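Local atomic coordinates of glycosyl hydrolase, family 38 (Enterococcus faecalis, PDB entry 5KBP), a protein that probably hydrolyses alpha-mannosidic linkages in carbohydrates, as a metal-dependent alpha-mannosidase of glycosyl hydrolase family 38. Residues Lys7-Val12 with Asn225-Met230; Asp469-Tyr474 with Ala487-Val492; Thr680-Glu685 with Val719-Gln724. One frame throughout, in Å; residues are numbered along the deposited sequence.

Interaction 1 (Lys7-Val12 with Asn225-Met230)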
loop_
_atom_site.group_PDB
_atom_site.type_symbol
_atom_site.label_atom_id
_atom_site.label_comp_id
_atom_site.label_asym_id
_atom_site.label_seq_id
_atom_site.Cartn_x
_atom_site.Cartn_y
_atom_site.Cartn_z
ATOM N N LYS A 7 32.857 19.651 -35.904
ATOM C CA LYS A 7 32.463 19.335 -34.542
ATOM C C LYS A 7 31.677 18.027 -34.496
ATOM O O LYS A 7 31.077 17.593 -35.484
ATOM C CB LYS A 7 31.632 20.473 -33.947
ATOM C CG LYS A 7 32.356 21.810 -33.910
ATOM C CD LYS A 7 31.511 22.886 -33.248
ATOM C CE LYS A 7 32.247 24.216 -33.207
ATOM N NZ LYS A 7 31.443 25.286 -32.555
ATOM N N LYS A 8 31.689 17.399 -33.325
ATOM C CA LYS A 8 31.023 16.122 -33.105
ATOM C C LYS A 8 29.777 16.329 -32.258
ATOM O O LYS A 8 29.817 17.039 -31.247
ATOM C CB LYS A 8 31.962 15.121 -32.433
ATOM C CG LYS A 8 33.131 14.698 -33.309
ATOM C CD LYS A 8 33.741 13.394 -32.828
ATOM C CE LYS A 8 34.804 12.897 -33.793
ATOM N NZ LYS A 8 35.279 11.533 -33.437
ATOM N N VAL A 9 28.678 15.702 -32.670
ATOM C CA VAL A 9 27.385 15.841 -32.014
ATOM C C VAL A 9 27.014 14.480 -31.443
ATOM O O VAL A 9 26.704 13.546 -32.194
ATOM C CB VAL A 9 26.310 16.353 -32.981
ATOM C CG1 VAL A 9 25.009 16.582 -32.249
ATOM C CG2 VAL A 9 26.775 17.632 -33.665
ATOM N N TYR A 10 27.045 14.362 -30.117
ATOM C CA TYR A 10 26.775 13.105 -29.427
ATOM C C TYR A 10 25.307 13.076 -29.016
ATOM O O TYR A 10 24.876 13.856 -28.159
ATOM C CB TYR A 10 27.690 12.945 -28.215
ATOM C CG TYR A 10 29.160 12.884 -28.566
ATOM C CD1 TYR A 10 29.890 14.044 -28.785
ATOM C CD2 TYR A 10 29.819 11.665 -28.680
ATOM C CE1 TYR A 10 31.230 13.996 -29.109
ATOM C CE2 TYR A 10 31.161 11.608 -29.002
ATOM C CZ TYR A 10 31.862 12.776 -29.214
ATOM O OH TYR A 10 33.199 12.728 -29.535
ATOM N N ILE A 11 24.544 12.171 -29.620
ATOM C CA ILE A 11 23.112 12.048 -29.377
ATOM C C ILE A 11 22.894 10.854 -28.456
ATOM O O ILE A 11 23.121 9.703 -28.846
ATOM C CB ILE A 11 22.336 11.899 -30.691
ATOM C CG1 ILE A 11 22.597 13.113 -31.585
ATOM C CG2 ILE A 11 20.850 11.735 -30.416
ATOM C CD1 ILE A 11 22.275 12.887 -33.038
ATOM N N VAL A 12 22.453 11.125 -27.231
ATOM C CA VAL A 12 22.232 10.099 -26.218
ATOM C C VAL A 12 20.730 9.940 -26.035
ATOM O O VAL A 12 20.063 10.828 -25.489
ATOM C CB VAL A 12 22.920 10.450 -24.892
ATOM C CG1 VAL A 12 22.566 9.427 -23.819
ATOM C CG2 VAL A 12 24.428 10.533 -25.082
ATOM N N ASN A 225 34.823 20.867 -28.805
ATOM C CA ASN A 225 34.111 20.598 -30.048
ATOM C C ASN A 225 33.150 19.422 -29.929
ATOM O O ASN A 225 32.598 18.984 -30.944
ATOM C CB ASN A 225 35.106 20.343 -31.182
ATOM C CG ASN A 225 35.935 21.566 -31.512
ATOM O OD1 ASN A 225 35.455 22.695 -31.425
ATOM N ND2 ASN A 225 37.188 21.347 -31.890
ATOM N N HIS A 226 32.943 18.907 -28.720
ATOM C CA HIS A 226 32.080 17.757 -28.485
ATOM C C HIS A 226 30.777 18.238 -27.858
ATOM O O HIS A 226 30.784 18.815 -26.764
ATOM C CB HIS A 226 32.781 16.737 -27.588
ATOM C CG HIS A 226 34.106 16.285 -28.120
ATOM N ND1 HIS A 226 34.228 15.302 -29.079
ATOM C CD2 HIS A 226 35.366 16.690 -27.835
ATOM C CE1 HIS A 226 35.506 15.118 -29.357
ATOM N NE2 HIS A 226 36.218 15.947 -28.617
ATOM N N LEU A 227 29.669 18.000 -28.551
ATOM C CA LEU A 227 28.368 18.538 -28.187
ATOM C C LEU A 227 27.440 17.411 -27.752
ATOM O O LEU A 227 27.459 16.321 -28.331
ATOM C CB LEU A 227 27.759 19.299 -29.367
ATOM C CG LEU A 227 28.737 20.219 -30.103
ATOM C CD1 LEU A 227 28.213 20.576 -31.484
ATOM C CD2 LEU A 227 29.001 21.472 -29.289
ATOM N N LEU A 228 26.623 17.683 -26.736
ATOM C CA LEU A 228 25.735 16.689 -26.144
ATOM C C LEU A 228 24.289 17.036 -26.475
ATOM O O LEU A 228 23.806 18.114 -26.108
ATOM C CB LEU A 228 25.936 16.614 -24.629
ATOM C CG LEU A 228 25.108 15.564 -23.883
ATOM C CD1 LEU A 228 25.539 14.156 -24.257
ATOM C CD2 LEU A 228 25.201 15.770 -22.378
ATOM N N MET A 229 23.607 16.127 -27.167
ATOM C CA MET A 229 22.183 16.243 -27.455
ATOM C C MET A 229 21.454 15.138 -26.702
ATOM O O MET A 229 21.673 13.952 -26.970
ATOM C CB MET A 229 21.907 16.141 -28.956
ATOM C CG MET A 229 22.589 17.205 -29.800
ATOM S SD MET A 229 22.061 18.881 -29.409
ATOM C CE MET A 229 20.298 18.757 -29.696
ATOM N N MET A 230 20.595 15.526 -25.764
ATOM C CA MET A 230 19.856 14.572 -24.944
ATOM C C MET A 230 18.548 14.227 -25.648
ATOM O O MET A 230 17.612 15.033 -25.675
ATOM C CB MET A 230 19.611 15.143 -23.551
ATOM C CG MET A 230 20.889 15.366 -22.757
ATOM S SD MET A 230 21.814 13.837 -22.499
ATOM C CE MET A 230 20.621 12.890 -21.557
#

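Interaction 2 (Asp469-Tyr474 with Ala487-Val492)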
loop_
_atom_site.group_PDB
_atom_site.type_symbol
_atom_site.label_atom_id
_atom_site.label_comp_id
_atom_site.label_asym_id
_atom_site.label_seq_id
_atom_site.Cartn_x
_atom_site.Cartn_y
_atom_site.Cartn_z
ATOM N N ASP A 469 0.073 -2.428 34.413
ATOM C CA ASP A 469 -0.871 -2.764 33.358
ATOM C C ASP A 469 -1.074 -4.271 33.316
ATOM O O ASP A 469 -0.115 -5.038 33.427
ATOM C CB ASP A 469 -0.386 -2.257 31.995
ATOM C CG ASP A 469 -1.508 -2.151 30.981
ATOM O OD1 ASP A 469 -2.666 -1.939 31.397
ATOM O OD2 ASP A 469 -1.234 -2.274 29.768
ATOM N N VAL A 470 -2.329 -4.682 33.160
ATOM C CA VAL A 470 -2.696 -6.079 32.968
ATOM C C VAL A 470 -3.389 -6.186 31.618
ATOM O O VAL A 470 -4.465 -5.606 31.422
ATOM C CB VAL A 470 -3.603 -6.598 34.092
ATOM C CG1 VAL A 470 -4.051 -8.020 33.792
ATOM C CG2 VAL A 470 -2.887 -6.528 35.432
ATOM N N ARG A 471 -2.777 -6.919 30.692
ATOM C CA ARG A 471 -3.313 -7.041 29.346
ATOM C C ARG A 471 -2.963 -8.411 28.786
ATOM O O ARG A 471 -2.174 -9.164 29.362
ATOM C CB ARG A 471 -2.775 -5.940 28.426
ATOM C CG ARG A 471 -1.277 -6.030 28.189
ATOM C CD ARG A 471 -0.798 -4.997 27.187
ATOM N NE ARG A 471 0.652 -5.044 27.027
ATOM C CZ ARG A 471 1.502 -4.306 27.733
ATOM N NH1 ARG A 471 1.046 -3.458 28.644
ATOM N NH2 ARG A 471 2.808 -4.411 27.527
ATOM N N PHE A 472 -3.562 -8.720 27.642
ATOM C CA PHE A 472 -3.260 -9.941 26.917
ATOM C C PHE A 472 -1.931 -9.805 26.183
ATOM O O PHE A 472 -1.531 -8.711 25.774
ATOM C CB PHE A 472 -4.391 -10.261 25.935
ATOM C CG PHE A 472 -3.974 -11.115 24.771
ATOM C CD1 PHE A 472 -3.873 -12.490 24.904
ATOM C CD2 PHE A 472 -3.699 -10.544 23.539
ATOM C CE1 PHE A 472 -3.494 -13.277 23.833
ATOM C CE2 PHE A 472 -3.318 -11.325 22.465
ATOM C CZ PHE A 472 -3.218 -12.693 22.612
ATOM N N GLY A 473 -1.238 -10.933 26.035
ATOM C CA GLY A 473 0.020 -10.969 25.314
ATOM C C GLY A 473 0.291 -12.375 24.829
ATOM O O GLY A 473 -0.342 -13.341 25.261
ATOM N N TYR A 474 1.251 -12.482 23.914
ATOM C CA TYR A 474 1.600 -13.772 23.339
ATOM C C TYR A 474 3.084 -13.798 23.007
ATOM O O TYR A 474 3.746 -12.760 22.922
ATOM C CB TYR A 474 0.770 -14.079 22.085
ATOM C CG TYR A 474 0.934 -13.067 20.973
ATOM C CD1 TYR A 474 0.180 -11.902 20.956
ATOM C CD2 TYR A 474 1.839 -13.278 19.939
ATOM C CE1 TYR A 474 0.323 -10.973 19.947
ATOM C CE2 TYR A 474 1.990 -12.352 18.924
ATOM C CZ TYR A 474 1.229 -11.202 18.933
ATOM O OH TYR A 474 1.371 -10.276 17.927
ATOM N N ALA A 487 -0.808 -11.183 31.213
ATOM C CA ALA A 487 0.396 -10.749 31.903
ATOM C C ALA A 487 0.143 -9.444 32.644
ATOM O O ALA A 487 -0.796 -8.702 32.347
ATOM C CB ALA A 487 1.570 -10.576 30.933
ATOM N N LYS A 488 1.007 -9.177 33.619
ATOM C CA LYS A 488 1.025 -7.917 34.347
ATOM C C LYS A 488 2.369 -7.247 34.110
ATOM O O LYS A 488 3.418 -7.882 34.263
ATOM C CB LYS A 488 0.787 -8.132 35.845
ATOM C CG LYS A 488 0.604 -6.842 36.627
ATOM C CD LYS A 488 0.048 -7.112 38.014
ATOM C CE LYS A 488 -0.359 -5.823 38.706
ATOM N NZ LYS A 488 -1.047 -6.080 40.001
ATOM N N TYR A 489 2.336 -5.974 33.732
ATOM C CA TYR A 489 3.535 -5.240 33.357
ATOM C C TYR A 489 3.742 -4.062 34.293
ATOM O O TYR A 489 2.785 -3.386 34.683
ATOM C CB TYR A 489 3.451 -4.743 31.912
ATOM C CG TYR A 489 3.347 -5.853 30.897
ATOM C CD1 TYR A 489 4.487 -6.435 30.359
ATOM C CD2 TYR A 489 2.111 -6.321 30.477
ATOM C CE1 TYR A 489 4.399 -7.452 29.430
ATOM C CE2 TYR A 489 2.010 -7.338 29.547
ATOM C CZ TYR A 489 3.158 -7.901 29.028
ATOM O OH TYR A 489 3.067 -8.914 28.102
ATOM N N LEU A 490 5.000 -3.821 34.647
ATOM C CA LEU A 490 5.385 -2.680 35.461
ATOM C C LEU A 490 6.269 -1.763 34.628
ATOM O O LEU A 490 7.191 -2.229 33.948
ATOM C CB LEU A 490 6.118 -3.128 36.726
ATOM C CG LEU A 490 5.987 -2.180 37.920
ATOM C CD1 LEU A 490 4.520 -1.897 38.205
ATOM C CD2 LEU A 490 6.671 -2.759 39.146
ATOM N N THR A 491 5.978 -0.467 34.674
ATOM C CA THR A 491 6.702 0.542 33.906
ATOM C C THR A 491 7.618 1.299 34.861
ATOM O O THR A 491 7.144 2.042 35.726
ATOM C CB THR A 491 5.729 1.485 33.202
ATOM O OG1 THR A 491 4.940 0.743 32.261
ATOM C CG2 THR A 491 6.482 2.577 32.473
ATOM N N VAL A 492 8.925 1.107 34.701
ATOM C CA VAL A 492 9.930 1.670 35.596
ATOM C C VAL A 492 10.648 2.805 34.881
ATOM O O VAL A 492 10.936 2.715 33.682
ATOM C CB VAL A 492 10.926 0.590 36.063
ATOM C CG1 VAL A 492 11.904 1.163 37.076
ATOM C CG2 VAL A 492 10.179 -0.600 36.648
#

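Interaction 3 (Thr680-Glu685 with Val719-Gln724)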
loop_
_atom_site.group_PDB
_atom_site.type_symbol
_atom_site.label_atom_id
_atom_site.label_comp_id
_atom_site.label_asym_id
_atom_site.label_seq_id
_atom_site.Cartn_x
_atom_site.Cartn_y
_atom_site.Cartn_z
ATOM N N THR A 680 16.369 34.341 17.953
ATOM C CA THR A 680 17.691 34.174 18.545
ATOM C C THR A 680 18.234 35.465 19.142
ATOM O O THR A 680 19.076 35.408 20.045
ATOM C CB THR A 680 18.678 33.643 17.501
ATOM O OG1 THR A 680 18.828 34.604 16.448
ATOM C CG2 THR A 680 18.179 32.329 16.915
ATOM N N GLY A 681 17.778 36.619 18.660
ATOM C CA GLY A 681 18.230 37.890 19.185
ATOM C C GLY A 681 19.526 38.403 18.602
ATOM O O GLY A 681 20.049 39.410 19.092
ATOM N N MET A 682 20.062 37.748 17.575
ATOM C CA MET A 682 21.312 38.169 16.955
ATOM C C MET A 682 21.170 38.119 15.442
ATOM O O MET A 682 20.686 37.126 14.891
ATOM C CB MET A 682 22.481 37.289 17.415
ATOM C CG MET A 682 22.109 35.837 17.654
ATOM S SD MET A 682 23.390 34.940 18.553
ATOM C CE MET A 682 22.522 33.424 18.940
ATOM N N VAL A 683 21.589 39.194 14.781
ATOM C CA VAL A 683 21.548 39.302 13.328
ATOM C C VAL A 683 22.955 39.035 12.809
ATOM O O VAL A 683 23.849 39.877 12.947
ATOM C CB VAL A 683 21.035 40.676 12.879
ATOM C CG1 VAL A 683 21.086 40.792 11.363
ATOM C CG2 VAL A 683 19.618 40.906 13.389
ATOM N N THR A 684 23.153 37.867 12.211
ATOM C CA THR A 684 24.453 37.445 11.714
ATOM C C THR A 684 24.457 37.422 10.191
ATOM O O THR A 684 23.417 37.531 9.534
ATOM C CB THR A 684 24.822 36.062 12.263
ATOM O OG1 THR A 684 23.878 35.094 11.791
ATOM C CG2 THR A 684 24.811 36.074 13.785
ATOM N N GLU A 685 25.658 37.277 9.630
ATOM C CA GLU A 685 25.792 37.166 8.184
ATOM C C GLU A 685 25.417 35.780 7.683
ATOM O O GLU A 685 24.883 35.649 6.576
ATOM C CB GLU A 685 27.222 37.507 7.758
ATOM N N VAL A 719 19.187 23.189 12.847
ATOM C CA VAL A 719 19.610 24.465 12.279
ATOM C C VAL A 719 20.128 25.325 13.426
ATOM O O VAL A 719 19.580 25.291 14.533
ATOM C CB VAL A 719 18.461 25.164 11.519
ATOM C CG1 VAL A 719 17.241 25.320 12.412
ATOM C CG2 VAL A 719 18.911 26.514 10.991
ATOM N N ASN A 720 21.194 26.083 13.171
ATOM C CA ASN A 720 21.888 26.813 14.222
ATOM C C ASN A 720 22.138 28.257 13.811
ATOM O O ASN A 720 22.386 28.548 12.638
ATOM C CB ASN A 720 23.220 26.134 14.569
ATOM C CG ASN A 720 24.040 26.925 15.569
ATOM O OD1 ASN A 720 24.868 27.754 15.193
ATOM N ND2 ASN A 720 23.811 26.674 16.853
ATOM N N VAL A 721 22.070 29.154 14.793
ATOM C CA VAL A 721 22.424 30.560 14.636
ATOM C C VAL A 721 23.291 30.949 15.825
ATOM O O VAL A 721 22.896 30.739 16.976
ATOM C CB VAL A 721 21.179 31.464 14.555
ATOM C CG1 VAL A 721 21.564 32.922 14.752
ATOM C CG2 VAL A 721 20.467 31.275 13.223
ATOM N N HIS A 722 24.470 31.503 15.552
ATOM C CA HIS A 722 25.402 31.815 16.623
ATOM C C HIS A 722 26.315 32.958 16.207
ATOM O O HIS A 722 26.547 33.198 15.020
ATOM C CB HIS A 722 26.241 30.591 17.011
ATOM C CG HIS A 722 27.263 30.208 15.986
ATOM N ND1 HIS A 722 26.988 29.350 14.943
ATOM C CD2 HIS A 722 28.562 30.566 15.846
ATOM C CE1 HIS A 722 28.073 29.196 14.204
ATOM N NE2 HIS A 722 29.042 29.923 14.730
ATOM N N ASP A 723 26.831 33.664 17.213
ATOM C CA ASP A 723 27.906 34.628 17.007
ATOM C C ASP A 723 29.140 34.182 17.782
ATOM O O ASP A 723 29.315 32.987 18.042
ATOM C CB ASP A 723 27.476 36.041 17.420
ATOM C CG ASP A 723 26.902 36.101 18.829
ATOM O OD1 ASP A 723 27.148 35.174 19.628
ATOM O OD2 ASP A 723 26.206 37.090 19.141
ATOM N N GLN A 724 29.990 35.130 18.170
ATOM C CA GLN A 724 31.231 34.795 18.856
ATOM C C GLN A 724 31.041 34.477 20.334
ATOM O O GLN A 724 32.012 34.090 20.992
ATOM C CB GLN A 724 32.237 35.939 18.709
#

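Interaction 1 (Lys7-Val12 with Asn225-Met230)
Segments K7-V12 and N225-M230 run parallel in step, K8 beside H226 through V12 beside M230, their axes 4.7 Å apart at closest and inclined by 26°. K8, Y10 and V12 supply the backbone groups of one strand, N225, L227 and M229 those of the other; the bond from M229 N to Y10 O (2.8 Å) is almost straight. On one face, Y10 and H226 lie side by side and point the same way, because in both CG stands beside the backbone N, opposite the carbonyl carbon (chi1 -62° in Y10). Their rings meet rim to rim, neither covering the other, and Y10 OH is hydrogen-bonded to H226 ND1 at 2.8 Å. Y10 CE1 also touches the histidine stem, 3.5 Å from H226 CB. Further along, V12 CG2 meets L228 CD1 at 3.9 Å. Helix 263-270 packs on this face, its Y266 standing edge-to-face with Y10. On the face of V9, I11, L227 and M229 the contacts are apolar: V9 CG1 presses on M229 CG at 3.5 Å and V9 CG2 touches L227 CD1 at 3.9 Å. M229 is bent beyond CG, and W211 and V218 of helix 204-219 pack against it. At the start of the pair, K7 CE passes N225 OD1 at 4.0 Å, while its ammonium group forms a salt bridge with E219. Strand 7-13 is the middle of three parallel strands, flanked also by 256-260, where V9 packs on Y256, in the N-terminal catalytic domain of the family. With NE2 hydrogen-bonded to E273, the imidazole of H226 is gripped at both nitrogens, which fixes its rotation; the carboxylate probably polarises it, and through it the tyrosine hydroxyl.

Interaction 2 (Asp469-Tyr474 with Ala487-Val492)
A beta hairpin built from strands 463-475 and 483-499 brings D469-R471 against A487-Y489, the short segments running antiparallel at 138°. D469 with Y489 and R471 with A487 are hydrogen-bonded pairs, and V470 with K488 is the non-hydrogen-bonded pair between them. The shortest of the four backbone bonds runs from Y489 N to D469 O, 2.6 Å. On the face that carries D469, R471, A487 and Y489, the guanidinium of R471 lies flat over the ring of Y489, the planes only 5° apart, a stacked cation-pi contact with CZ 3.8 Å from the ring centroid. NH2 sits above the middle of the ring, whereas CZ is nearest to CD2, 3.5 Å away, so the group is offset toward that side. R471 can reach across because its CG is set between the backbone N and the carbonyl carbon (chi1 65°), and the chain then runs extended to NE. Within its own strand, R471 NH1 forms a salt bridge with D469 OD2 at 2.8 Å; the carboxylate lies at the edge of the guanidinium, in its plane, and offers the anti side of the oxygen. E423 of strand 416-430 is a second carboxylate partner of NH1; with D469 at the edge and the ring at one face, the cation is held flat. The hairpin belongs to a three-stranded antiparallel sheet with 483-499 in the middle, so the bridge from E423 to R471 joins the two outer strands past Y489. On the reverse face V470 CG2 packs on K488 CG at 3.7 Å, and the lysine continues, extended, to a hydrogen bond with T448. Beyond R471 the strand meets the second subunit: F472 and Y474 stand edge-to-face with F763 and W760 of that chain.

Interaction 3 (Thr680-Glu685 with Val719-Gln724)
M682 lays its extended side chain past V721, the two sliding by each other in opposite directions, with M682 CG 4.1 Å from V721 CG1. The methyl end goes furthest: M682 CE comes within 3.3 Å of V721 O and touches the backbone of H722. The side chains of M682 and D723 cross at about a right angle, M682 SD lying 3.6 Å from D723 OD2, which is salt-bridged to K726. D723 OD1 accepts the backbone N-H of N725, an Asx turn that holds the aspartate where strand 718-722 ends. From the start of the loop, T680 covers the same valine, its OG1 3.6 Å from V721 CG1 and its CG2 3.9 Å from V721 CB. That hydroxyl lies between the backbone N and the carbonyl carbon (chi1 63°) and is hydrogen-bonded to G744 O. T684 completes the contact with a methyl, CG2 standing 3.6 Å from H722 O, while its hydroxyl is bound to T686 O. No hydrogen bond joins the two segments; between them the V721 side chain is met by packing alone, with I746 and V740 also against it, while its backbone bonds to V728. Loop 680-685 carries the chain from strand 672-679 of one antiparallel sheet to strand 686-690 of another, the partner of 718-722: a sheet-to-sheet connection of the kind found in beta sandwiches, here in the C-terminal, galactose mutarotase-like part of the family.

The three contacts follow one another along the chain without overlapping and fall in different regions of the protein. Interactions 1 and 2 lie on opposite sides of the chain's centre, their own centres 69 Å apart and their nearest atoms about 50 Å apart. Interaction 3 is 48 Å from each of them, centre to centre, and its nearest atoms are about 35 Å from interaction 1 and 30 Å from interaction 2. Of the three, interaction 1 lies beside the calcium site: the side chain of V9 is about 4 Å from that of Y256, a residue seen to bind calcium, although none is bound to this chain in this model. Interaction 2 instead adjoins the second subunit.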